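Local coordinates for PA14 domain-containing protein (Clostridium clariflavum, PDB 6QDI) that forms the tandem PA14 part of an RsgI-type anti-sigma factor, binds calcium and probably recognises plant-biomass sugars outside the cell to help control cellulosome genes, at residues 25-30 / 130-135; 63-68 / 119-124; 69-74 / 108-113. All coordinates share one frame; numbering follows the deposited sequence.

Contact 1 (25-30 / 130-135); sequences TIDFFW and RSIVPT
The carboxylate of Asp-27 carries a methyl group on one flat face: Ile-132 CD1 sits almost straight above the carboxylate carbon, 3.9 Å from Asp-27 CG and slightly farther from both oxygens. The two side chains cross at about a right angle; the CD1 end makes the closest approach, with CG1 just behind near OD2. This is an edge of the PA14 beta-sandwich where two short strands, 27-31 and 131-132, follow one another along the same side of strand 117-125. Each hydrogen-bonds to that strand, Ile-26 and Val-133 both reaching Leu-121, while no direct hydrogen bond joins the two segments. The direct meeting is by van der Waals contact, with about 209 Å² buried. Asp-27 CB points toward 130-135, and chi1 -179° (CG anti to the backbone N) carries the carboxylate to Ile-132 CD1. Ile-132 uses a second branch as well, CG2, which meets Thr-25 CB at 3.9 Å. Thr-25 in turn lays its methyl along the turn after Ile-132, with CG2 3.6 Å from Val-133 O and 3.8 Å from Thr-135 N. The hydroxyl of Thr-135 is held by the carbonyl of Lys-24, which ties the end of the turn to the residue before Thr-25. One water bridges the two backbones, accepting from Ile-26 N at 2.9 Å and donating to Val-133 O at 2.8 Å.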
loop_
_atom_site.group_PDB
_atom_site.type_symbol
_atom_site.label_atom_id
_atom_site.label_comp_id
_atom_site.label_asym_id
_atom_site.label_seq_id
_atom_site.Cartn_x
_atom_site.Cartn_y
_atom_site.Cartn_z
ATOM N N THR A 25 -18.895 -10.396 -0.961
ATOM C CA THR A 25 -19.096 -9.816 -2.263
ATOM C C THR A 25 -18.191 -8.583 -2.373
ATOM O O THR A 25 -17.687 -8.099 -1.346
ATOM C CB THR A 25 -20.563 -9.344 -2.453
ATOM O OG1 THR A 25 -20.855 -8.347 -1.495
ATOM C CG2 THR A 25 -21.575 -10.486 -2.366
ATOM N N ILE A 26 -18.001 -8.083 -3.601
ATOM C CA ILE A 26 -17.286 -6.795 -3.780
ATOM C C ILE A 26 -18.354 -5.714 -3.876
ATOM O O ILE A 26 -18.877 -5.423 -4.945
ATOM C CB ILE A 26 -16.339 -6.808 -5.004
ATOM C CG1 ILE A 26 -15.358 -7.983 -4.928
ATOM C CG2 ILE A 26 -15.581 -5.480 -5.034
ATOM C CD1 ILE A 26 -14.195 -7.979 -5.903
ATOM N N ASP A 27 -18.666 -5.122 -2.728
ATOM C CA ASP A 27 -19.738 -4.154 -2.605
ATOM C C ASP A 27 -19.437 -3.317 -1.391
ATOM O O ASP A 27 -19.847 -3.675 -0.287
ATOM C CB ASP A 27 -21.072 -4.896 -2.477
ATOM C CG ASP A 27 -22.268 -3.988 -2.375
ATOM O OD1 ASP A 27 -22.175 -2.775 -2.684
ATOM O OD2 ASP A 27 -23.294 -4.557 -2.005
ATOM N N PHE A 28 -18.637 -2.274 -1.581
ATOM C CA PHE A 28 -18.097 -1.504 -0.470
ATOM C C PHE A 28 -18.295 -0.027 -0.662
ATOM O O PHE A 28 -18.095 0.506 -1.755
ATOM C CB PHE A 28 -16.600 -1.774 -0.292
ATOM C CG PHE A 28 -16.332 -3.126 0.257
ATOM C CD1 PHE A 28 -16.520 -3.365 1.586
ATOM C CD2 PHE A 28 -15.906 -4.172 -0.539
ATOM C CE1 PHE A 28 -16.298 -4.613 2.135
ATOM C CE2 PHE A 28 -15.678 -5.442 0.005
ATOM C CZ PHE A 28 -15.890 -5.656 1.331
ATOM N N PHE A 29 -18.673 0.625 0.419
ATOM C CA PHE A 29 -18.744 2.046 0.453
ATOM C C PHE A 29 -18.122 2.477 1.771
ATOM O O PHE A 29 -18.714 2.189 2.844
ATOM C CB PHE A 29 -20.192 2.540 0.338
ATOM C CG PHE A 29 -20.311 4.018 0.304
ATOM C CD1 PHE A 29 -20.185 4.802 1.495
ATOM C CD2 PHE A 29 -20.570 4.694 -0.867
ATOM C CE1 PHE A 29 -20.290 6.166 1.477
ATOM C CE2 PHE A 29 -20.708 6.051 -0.857
ATOM C CZ PHE A 29 -20.545 6.775 0.304
ATOM N N TRP A 30 -16.940 3.091 1.722
ATOM C CA TRP A 30 -16.157 3.363 2.925
ATOM C C TRP A 30 -16.219 4.816 3.376
ATOM O O TRP A 30 -15.717 5.147 4.455
ATOM C CB TRP A 30 -14.714 2.905 2.710
ATOM C CG TRP A 30 -14.571 1.443 2.642
ATOM C CD1 TRP A 30 -14.930 0.524 3.598
ATOM C CD2 TRP A 30 -13.993 0.679 1.584
ATOM N NE1 TRP A 30 -14.627 -0.739 3.198
ATOM C CE2 TRP A 30 -14.022 -0.671 1.971
ATOM C CE3 TRP A 30 -13.456 1.010 0.340
ATOM C CZ2 TRP A 30 -13.515 -1.695 1.167
ATOM C CZ3 TRP A 30 -12.957 -0.029 -0.463
ATOM C CH2 TRP A 30 -12.999 -1.336 -0.044
ATOM N N ARG A 130 -29.147 -7.930 -14.002
ATOM C CA ARG A 130 -28.041 -7.164 -13.433
ATOM C C ARG A 130 -28.129 -7.160 -11.926
ATOM O O ARG A 130 -29.161 -6.861 -11.327
ATOM C CB ARG A 130 -28.051 -5.775 -13.924
ATOM C CG ARG A 130 -26.962 -4.906 -13.313
ATOM C CD ARG A 130 -26.872 -3.569 -13.971
ATOM N NE ARG A 130 -25.905 -2.715 -13.274
ATOM C CZ ARG A 130 -25.399 -1.594 -13.755
ATOM N NH1 ARG A 130 -25.757 -1.118 -14.936
ATOM N NH2 ARG A 130 -24.533 -0.915 -13.040
ATOM N N SER A 131 -27.010 -7.489 -11.300
ATOM C CA SER A 131 -26.951 -7.653 -9.850
ATOM C C SER A 131 -25.511 -7.597 -9.390
ATOM O O SER A 131 -24.594 -7.871 -10.164
ATOM C CB SER A 131 -27.529 -9.023 -9.444
ATOM O OG SER A 131 -26.792 -10.088 -10.008
ATOM N N ILE A 132 -25.306 -7.318 -8.108
ATOM C CA ILE A 132 -24.027 -7.547 -7.479
ATOM C C ILE A 132 -23.649 -9.002 -7.741
ATOM O O ILE A 132 -24.457 -9.916 -7.614
ATOM C CB ILE A 132 -24.113 -7.249 -5.968
ATOM C CG1 ILE A 132 -24.326 -5.747 -5.757
ATOM C CG2 ILE A 132 -22.855 -7.744 -5.234
ATOM C CD1 ILE A 132 -23.101 -4.944 -6.113
ATOM N N VAL A 133 -22.380 -9.254 -8.061
ATOM C CA VAL A 133 -21.939 -10.637 -8.245
ATOM C C VAL A 133 -22.073 -11.322 -6.885
ATOM O O VAL A 133 -21.496 -10.852 -5.903
ATOM C CB VAL A 133 -20.501 -10.748 -8.759
ATOM C CG1 VAL A 133 -20.171 -12.221 -8.902
ATOM C CG2 VAL A 133 -20.362 -10.060 -10.098
ATOM N N PRO A 134 -22.886 -12.388 -6.800
ATOM C CA PRO A 134 -23.257 -12.895 -5.471
ATOM C C PRO A 134 -22.249 -13.845 -4.845
ATOM O O PRO A 134 -21.444 -14.498 -5.552
ATOM C CB PRO A 134 -24.549 -13.636 -5.734
ATOM C CG PRO A 134 -24.418 -14.105 -7.147
ATOM C CD PRO A 134 -23.660 -13.035 -7.878
ATOM N N THR A 135 -22.307 -13.974 -3.536
ATOM C CA THR A 135 -21.312 -14.727 -2.810
ATOM C C THR A 135 -21.232 -16.187 -3.234
ATOM O O THR A 135 -20.135 -16.774 -3.252
ATOM C CB THR A 135 -21.510 -14.562 -1.289
ATOM O OG1 THR A 135 -20.316 -14.926 -0.573
ATOM C CG2 THR A 135 -22.695 -15.372 -0.756
HETATM O O HOH W 1 -19.559 -8.778 -5.953
#

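Contact 2 (63-68 / 119-124); sequences FYISRD and VKLEWS. With CA (calcium ion), chain D.
Tyr-64 OH and Ser-124 OG lie 2.7 Å apart in a hydrogen bond in which either hydroxyl could donate. The tyrosine ring reaches diagonally across the neighbouring strand, bringing its edge along Glu-122 O, the carbonyl carbon of Trp-123 and the serine hydroxyl. With CG anti to its carbonyl carbon (chi1 -50°), the ring lies edge-on to the backbone, running toward the C-terminal end of 119-124. Between these antiparallel strands, far apart in sequence, Tyr-64 pairs with Glu-122 and Ser-66 with Lys-120 as hydrogen-bonded pairs. The bond from Glu-122 N to Tyr-64 O is nearly straight (177°, 2.9 Å), whereas Tyr-64 N approaches Glu-122 O from above the carbonyl plane. On this face Arg-130 forms a salt bridge with Glu-122 and a cation-pi contact with Tyr-64. The other face is largely apolar. Phe-63 and Trp-123 lie side by side and point the same way, Phe-63 CE2 touching Trp-123 CE3 at 3.9 Å. Leu-121 inserts CD1 between Phe-63 and Ile-65, 3.8 Å from Ile-65 CG1. At the far end Asp-68, still backbone-bonded to Phe-118, binds calcium through OD1 at 2.3 Å. Strand 59-68 is flanked on its other side by 88-89 and 93-98, strand 117-125 by 27-31 and 131-132, and the apolar face packs on strands 71-75 and 78-83 of the opposing sheet.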
loop_
_atom_site.group_PDB
_atom_site.type_symbol
_atom_site.label_atom_id
_atom_site.label_comp_id
_atom_site.label_asym_id
_atom_site.label_seq_id
_atom_site.Cartn_x
_atom_site.Cartn_y
_atom_site.Cartn_z
ATOM N N PHE A 63 -19.559 -7.175 -16.987
ATOM C CA PHE A 63 -19.192 -6.783 -15.635
ATOM C C PHE A 63 -19.230 -5.271 -15.535
ATOM O O PHE A 63 -18.740 -4.591 -16.463
ATOM C CB PHE A 63 -17.799 -7.332 -15.259
ATOM C CG PHE A 63 -17.818 -8.841 -15.112
ATOM C CD1 PHE A 63 -17.627 -9.682 -16.216
ATOM C CD2 PHE A 63 -18.093 -9.422 -13.904
ATOM C CE1 PHE A 63 -17.738 -11.050 -16.087
ATOM C CE2 PHE A 63 -18.165 -10.775 -13.765
ATOM C CZ PHE A 63 -17.974 -11.604 -14.843
ATOM N N TYR A 64 -19.826 -4.768 -14.462
ATOM C CA TYR A 64 -19.965 -3.352 -14.233
ATOM C C TYR A 64 -19.203 -3.003 -12.963
ATOM O O TYR A 64 -19.379 -3.674 -11.932
ATOM C CB TYR A 64 -21.431 -2.944 -14.019
ATOM C CG TYR A 64 -22.396 -3.451 -15.058
ATOM C CD1 TYR A 64 -22.870 -4.749 -15.026
ATOM C CD2 TYR A 64 -22.870 -2.621 -16.054
ATOM C CE1 TYR A 64 -23.797 -5.216 -15.952
ATOM C CE2 TYR A 64 -23.809 -3.075 -16.994
ATOM C CZ TYR A 64 -24.216 -4.369 -16.960
ATOM O OH TYR A 64 -25.137 -4.788 -17.902
ATOM N N ILE A 65 -18.443 -1.918 -13.018
ATOM C CA ILE A 65 -17.786 -1.382 -11.864
ATOM C C ILE A 65 -18.205 0.054 -11.624
ATOM O O ILE A 65 -18.221 0.868 -12.534
ATOM C CB ILE A 65 -16.273 -1.541 -11.993
ATOM C CG1 ILE A 65 -15.925 -3.044 -11.824
ATOM C CG2 ILE A 65 -15.553 -0.778 -10.893
ATOM C CD1 ILE A 65 -14.501 -3.496 -11.782
ATOM N N SER A 66 -18.532 0.340 -10.363
ATOM C CA SER A 66 -18.620 1.700 -9.814
ATOM C C SER A 66 -17.403 1.871 -8.923
ATOM O O SER A 66 -17.139 0.984 -8.096
ATOM C CB SER A 66 -19.915 1.839 -8.995
ATOM O OG SER A 66 -21.055 1.474 -9.740
ATOM N N ARG A 67 -16.658 2.972 -9.087
ATOM C CA ARG A 67 -15.361 3.074 -8.434
ATOM C C ARG A 67 -15.052 4.507 -8.014
ATOM O O ARG A 67 -15.281 5.471 -8.757
ATOM C CB ARG A 67 -14.243 2.591 -9.362
ATOM C CG ARG A 67 -14.071 3.446 -10.624
ATOM C CD ARG A 67 -13.051 2.959 -11.599
ATOM N NE ARG A 67 -12.894 3.871 -12.712
ATOM C CZ ARG A 67 -12.068 4.895 -12.763
ATOM N NH1 ARG A 67 -11.996 5.608 -13.877
ATOM N NH2 ARG A 67 -11.284 5.197 -11.724
ATOM N N ASP A 68 -14.371 4.589 -6.876
ATOM C CA ASP A 68 -13.708 5.829 -6.436
ATOM C C ASP A 68 -12.570 5.300 -5.582
ATOM O O ASP A 68 -12.847 4.877 -4.467
ATOM C CB ASP A 68 -14.679 6.715 -5.696
ATOM C CG ASP A 68 -14.041 7.944 -5.157
ATOM O OD1 ASP A 68 -12.784 8.025 -5.144
ATOM O OD2 ASP A 68 -14.798 8.865 -4.698
ATOM N N VAL A 119 -16.302 0.787 -4.126
ATOM C CA VAL A 119 -16.117 -0.103 -5.242
ATOM C C VAL A 119 -17.223 -1.154 -5.189
ATOM O O VAL A 119 -17.467 -1.784 -4.144
ATOM C CB VAL A 119 -14.710 -0.714 -5.281
ATOM C CG1 VAL A 119 -14.319 -1.483 -4.042
ATOM C CG2 VAL A 119 -14.531 -1.581 -6.512
ATOM N N LYS A 120 -17.888 -1.345 -6.307
ATOM C CA LYS A 120 -18.996 -2.290 -6.412
ATOM C C LYS A 120 -18.903 -3.033 -7.727
ATOM O O LYS A 120 -18.818 -2.388 -8.781
ATOM C CB LYS A 120 -20.339 -1.509 -6.376
ATOM C CG LYS A 120 -21.610 -2.298 -6.362
ATOM C CD LYS A 120 -22.821 -1.377 -6.117
ATOM C CE LYS A 120 -24.170 -1.898 -6.567
ATOM N NZ LYS A 120 -25.218 -1.065 -5.946
ATOM N N LEU A 121 -18.942 -4.368 -7.662
ATOM C CA LEU A 121 -18.877 -5.249 -8.857
ATOM C C LEU A 121 -20.220 -5.932 -9.098
ATOM O O LEU A 121 -20.689 -6.714 -8.248
ATOM C CB LEU A 121 -17.798 -6.323 -8.661
ATOM C CG LEU A 121 -17.640 -7.286 -9.826
ATOM C CD1 LEU A 121 -17.090 -6.600 -11.056
ATOM C CD2 LEU A 121 -16.790 -8.457 -9.368
ATOM N N GLU A 122 -20.777 -5.633 -10.263
ATOM C CA GLU A 122 -22.027 -6.244 -10.731
ATOM C C GLU A 122 -21.760 -7.037 -11.980
ATOM O O GLU A 122 -20.741 -6.859 -12.677
ATOM C CB GLU A 122 -23.090 -5.155 -11.025
ATOM C CG GLU A 122 -23.511 -4.358 -9.802
ATOM C CD GLU A 122 -24.328 -3.181 -10.232
ATOM O OE1 GLU A 122 -23.729 -2.135 -10.517
ATOM O OE2 GLU A 122 -25.557 -3.339 -10.425
ATOM N N TRP A 123 -22.733 -7.889 -12.327
ATOM C CA TRP A 123 -22.721 -8.604 -13.605
ATOM C C TRP A 123 -24.130 -8.673 -14.189
ATOM O O TRP A 123 -25.125 -8.483 -13.503
ATOM C CB TRP A 123 -22.071 -10.004 -13.512
ATOM C CG TRP A 123 -22.746 -11.035 -12.653
ATOM C CD1 TRP A 123 -23.914 -10.914 -11.929
ATOM C CD2 TRP A 123 -22.313 -12.374 -12.497
ATOM N NE1 TRP A 123 -24.174 -12.092 -11.285
ATOM C CE2 TRP A 123 -23.207 -13.010 -11.621
ATOM C CE3 TRP A 123 -21.218 -13.078 -12.967
ATOM C CZ2 TRP A 123 -23.041 -14.337 -11.232
ATOM C CZ3 TRP A 123 -21.057 -14.397 -12.592
ATOM C CH2 TRP A 123 -21.944 -15.006 -11.719
ATOM N N SER A 124 -24.182 -8.917 -15.498
ATOM C CA SER A 124 -25.420 -9.279 -16.176
ATOM C C SER A 124 -25.062 -10.190 -17.363
ATOM O O SER A 124 -23.924 -10.255 -17.842
ATOM C CB SER A 124 -26.174 -8.052 -16.669
ATOM O OG SER A 124 -25.512 -7.419 -17.744
HETATM CA CA CA D . -11.375 8.887 -3.507
#

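Contact 3 (69-74 / 108-113); sequences NGVRLW and LEYFNN. With CA (calcium ion), chain D; EDO (1,2-ethanediol), chain C.
A calcium ion joins the two segments through amide oxygens, Asn-69 OD1 at 2.5 Å and Asn-112 OD1 at 2.4 Å, with the amide planes only 20° apart. Asp-68 OD1 and the carbonyl oxygens of Thr-114 and Asn-116 also bind the metal, and both hydroxyls of a 1,2-ethanediol complete seven ligand atoms. Asn-69 is gripped further: its OD1 accepts an almost straight bond from Asn-113 N (3.0 Å, 173°), and its ND2 donates to the diol atom O2 at 2.9 Å. The peptide bond before Asn-69 is cis, consistent with the Asp-cis-Asp/Asn motif by which PA14 lectins turn two neighbouring side chains to one calcium. Next comes a classic beta bulge, Asn-69 and Gly-70 both opposite Phe-111. Asn-69 N bonds Phe-111 O at 2.8 Å, while the bond from Gly-70 N to the same oxygen is weak. Phe-111 folds back over this bulge, CG lying between the backbone N and carbonyl carbon (chi1 74°), and Gly-70 N sits over the centre of one ring face. Regular pairing resumes with the non-hydrogen-bonded pair Val-71 and Tyr-110, then the hydrogen-bonded pair Arg-72 and Glu-109. Glu-109 OE1 meets the edge of the Trp-74 ring and shares a water with Arg-72 NH1; OE2 makes a salt bridge with Arg-48, as Arg-72 NE does with Asp-82. On the opposite face Leu-73 CD1 packs against Leu-108 CD1 at 4.1 Å. The diol, probably from the crystallisation liquor, chelates calcium much as vicinal sugar hydroxyls do in PA14 adhesins, consistent with a carbohydrate site here.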
loop_
_atom_site.group_PDB
_atom_site.type_symbol
_atom_site.label_atom_id
_atom_site.label_comp_id
_atom_site.label_asym_id
_atom_site.label_seq_id
_atom_site.Cartn_x
_atom_site.Cartn_y
_atom_site.Cartn_z
ATOM N N ASN A 69 -11.309 5.201 -6.044
ATOM C CA ASN A 69 -10.794 5.700 -7.300
ATOM C C ASN A 69 -10.522 4.588 -8.322
ATOM O O ASN A 69 -11.458 4.178 -9.014
ATOM C CB ASN A 69 -9.544 6.564 -7.041
ATOM C CG ASN A 69 -9.906 7.842 -6.324
ATOM O OD1 ASN A 69 -9.763 7.946 -5.099
ATOM N ND2 ASN A 69 -10.499 8.773 -7.068
ATOM N N GLY A 70 -9.304 4.103 -8.447
ATOM C CA GLY A 70 -8.965 3.251 -9.585
ATOM C C GLY A 70 -9.345 1.794 -9.408
ATOM O O GLY A 70 -9.372 1.273 -8.295
ATOM N N VAL A 71 -9.607 1.126 -10.539
ATOM C CA VAL A 71 -9.857 -0.313 -10.579
ATOM C C VAL A 71 -9.208 -0.942 -11.788
ATOM O O VAL A 71 -9.195 -0.343 -12.886
ATOM C CB VAL A 71 -11.372 -0.629 -10.577
ATOM C CG1 VAL A 71 -11.714 -2.048 -11.060
ATOM C CG2 VAL A 71 -11.983 -0.314 -9.224
ATOM N N ARG A 72 -8.731 -2.173 -11.611
ATOM C CA ARG A 72 -8.434 -3.094 -12.704
ATOM C C ARG A 72 -9.158 -4.391 -12.394
ATOM O O ARG A 72 -9.070 -4.904 -11.294
ATOM C CB ARG A 72 -6.925 -3.353 -12.866
ATOM C CG ARG A 72 -6.164 -2.149 -13.428
ATOM C CD ARG A 72 -4.808 -2.467 -13.974
ATOM N NE ARG A 72 -4.148 -1.308 -14.616
ATOM C CZ ARG A 72 -3.111 -0.626 -14.115
ATOM N NH1 ARG A 72 -2.620 -0.922 -12.875
ATOM N NH2 ARG A 72 -2.582 0.384 -14.832
ATOM N N LEU A 73 -9.832 -4.955 -13.416
ATOM C CA LEU A 73 -10.552 -6.227 -13.291
ATOM C C LEU A 73 -10.097 -7.212 -14.341
ATOM O O LEU A 73 -10.196 -6.901 -15.520
ATOM C CB LEU A 73 -12.043 -6.045 -13.420
ATOM C CG LEU A 73 -12.902 -7.337 -13.389
ATOM C CD1 LEU A 73 -12.870 -8.000 -12.037
ATOM C CD2 LEU A 73 -14.331 -7.030 -13.785
ATOM N N TRP A 74 -9.626 -8.364 -13.883
ATOM C CA TRP A 74 -9.284 -9.485 -14.750
ATOM C C TRP A 74 -10.285 -10.603 -14.493
ATOM O O TRP A 74 -10.504 -11.010 -13.347
ATOM C CB TRP A 74 -7.873 -10.049 -14.475
ATOM C CG TRP A 74 -6.668 -9.221 -14.726
ATOM C CD1 TRP A 74 -5.799 -9.356 -15.769
ATOM C CD2 TRP A 74 -6.112 -8.190 -13.904
ATOM N NE1 TRP A 74 -4.762 -8.497 -15.649
ATOM C CE2 TRP A 74 -4.936 -7.738 -14.539
ATOM C CE3 TRP A 74 -6.510 -7.577 -12.709
ATOM C CZ2 TRP A 74 -4.121 -6.759 -13.984
ATOM C CZ3 TRP A 74 -5.699 -6.578 -12.162
ATOM C CH2 TRP A 74 -4.515 -6.198 -12.794
ATOM N N LEU A 108 -9.320 -8.438 -8.834
ATOM C CA LEU A 108 -9.795 -7.071 -8.891
ATOM C C LEU A 108 -8.867 -6.267 -7.985
ATOM O O LEU A 108 -8.774 -6.549 -6.794
ATOM C CB LEU A 108 -11.243 -6.966 -8.437
ATOM C CG LEU A 108 -11.975 -5.631 -8.749
ATOM C CD1 LEU A 108 -13.478 -5.812 -8.645
ATOM C CD2 LEU A 108 -11.599 -4.464 -7.879
ATOM N N GLU A 109 -8.206 -5.265 -8.571
ATOM C CA GLU A 109 -7.360 -4.347 -7.831
ATOM C C GLU A 109 -8.045 -2.977 -7.758
ATOM O O GLU A 109 -8.695 -2.557 -8.717
ATOM C CB GLU A 109 -5.994 -4.252 -8.499
ATOM C CG GLU A 109 -5.192 -5.518 -8.329
ATOM C CD GLU A 109 -3.894 -5.608 -9.098
ATOM O OE1 GLU A 109 -3.562 -4.684 -9.863
ATOM O OE2 GLU A 109 -3.167 -6.595 -8.857
ATOM N N TYR A 110 -7.875 -2.307 -6.625
ATOM C CA TYR A 110 -8.617 -1.087 -6.329
ATOM C C TYR A 110 -7.736 -0.141 -5.513
ATOM O O TYR A 110 -6.963 -0.608 -4.659
ATOM C CB TYR A 110 -9.868 -1.490 -5.488
ATOM C CG TYR A 110 -10.462 -0.314 -4.754
ATOM C CD1 TYR A 110 -11.300 0.590 -5.382
ATOM C CD2 TYR A 110 -10.075 -0.035 -3.449
ATOM C CE1 TYR A 110 -11.747 1.724 -4.725
ATOM C CE2 TYR A 110 -10.469 1.120 -2.796
ATOM C CZ TYR A 110 -11.301 2.010 -3.448
ATOM O OH TYR A 110 -11.695 3.141 -2.787
ATOM N N PHE A 111 -7.915 1.173 -5.692
ATOM C CA PHE A 111 -7.323 2.127 -4.770
ATOM C C PHE A 111 -8.204 3.294 -4.460
ATOM O O PHE A 111 -8.992 3.739 -5.308
ATOM C CB PHE A 111 -5.913 2.607 -5.221
ATOM C CG PHE A 111 -5.883 3.586 -6.380
ATOM C CD1 PHE A 111 -5.954 4.960 -6.160
ATOM C CD2 PHE A 111 -5.743 3.151 -7.683
ATOM C CE1 PHE A 111 -5.885 5.859 -7.200
ATOM C CE2 PHE A 111 -5.653 4.059 -8.728
ATOM C CZ PHE A 111 -5.731 5.408 -8.511
ATOM N N ASN A 112 -8.001 3.857 -3.270
ATOM C CA ASN A 112 -8.522 5.162 -2.877
ATOM C C ASN A 112 -7.364 6.110 -2.707
ATOM O O ASN A 112 -6.436 5.822 -1.949
ATOM C CB ASN A 112 -9.352 5.115 -1.615
ATOM C CG ASN A 112 -10.094 6.416 -1.392
ATOM O OD1 ASN A 112 -10.308 7.143 -2.350
ATOM N ND2 ASN A 112 -10.499 6.726 -0.153
ATOM N N ASN A 113 -7.423 7.265 -3.381
ATOM C CA ASN A 113 -6.412 8.312 -3.278
ATOM C C ASN A 113 -7.105 9.612 -2.830
ATOM O O ASN A 113 -7.316 10.508 -3.648
ATOM C CB ASN A 113 -5.711 8.491 -4.605
ATOM C CG ASN A 113 -4.588 9.506 -4.555
ATOM O OD1 ASN A 113 -4.164 9.972 -3.529
ATOM N ND2 ASN A 113 -4.086 9.816 -5.700
HETATM CA CA CA D . -11.375 8.887 -3.507
HETATM C C1 EDO C . -12.902 11.651 -4.553
HETATM O O1 EDO C . -13.146 10.619 -3.573
HETATM C C2 EDO C . -11.396 11.976 -4.583
HETATM O O2 EDO C . -10.766 10.781 -4.957
HETATM O O HOH W 2 -3.604 -2.189 -10.652
#

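How the contacts relate
All three contacts lie in the first PA14 domain and nest along the chain, contact 3 inside contact 2 inside contact 1. Contacts 1 and 2 share one sheet, their centres 8 Å apart, with Phe-28 N bonded to Val-119 O at 2.9 Å. Contact 3 belongs to the facing sheet, about 11 Å from contact 2 and 14 Å from contact 1 between centres. Phe-63 CB and Leu-73 CD2 meet across the sandwich, as do Ile-26 and Leu-108. Contacts 2 and 3 converge on one calcium, where Tyr-110 OH bonds Asp-68 O at 2.7 Å; contact 1 supplies no ligand, though Phe-29 touches Asn-116, whose side chain is about 12 Å from that of Asp-27.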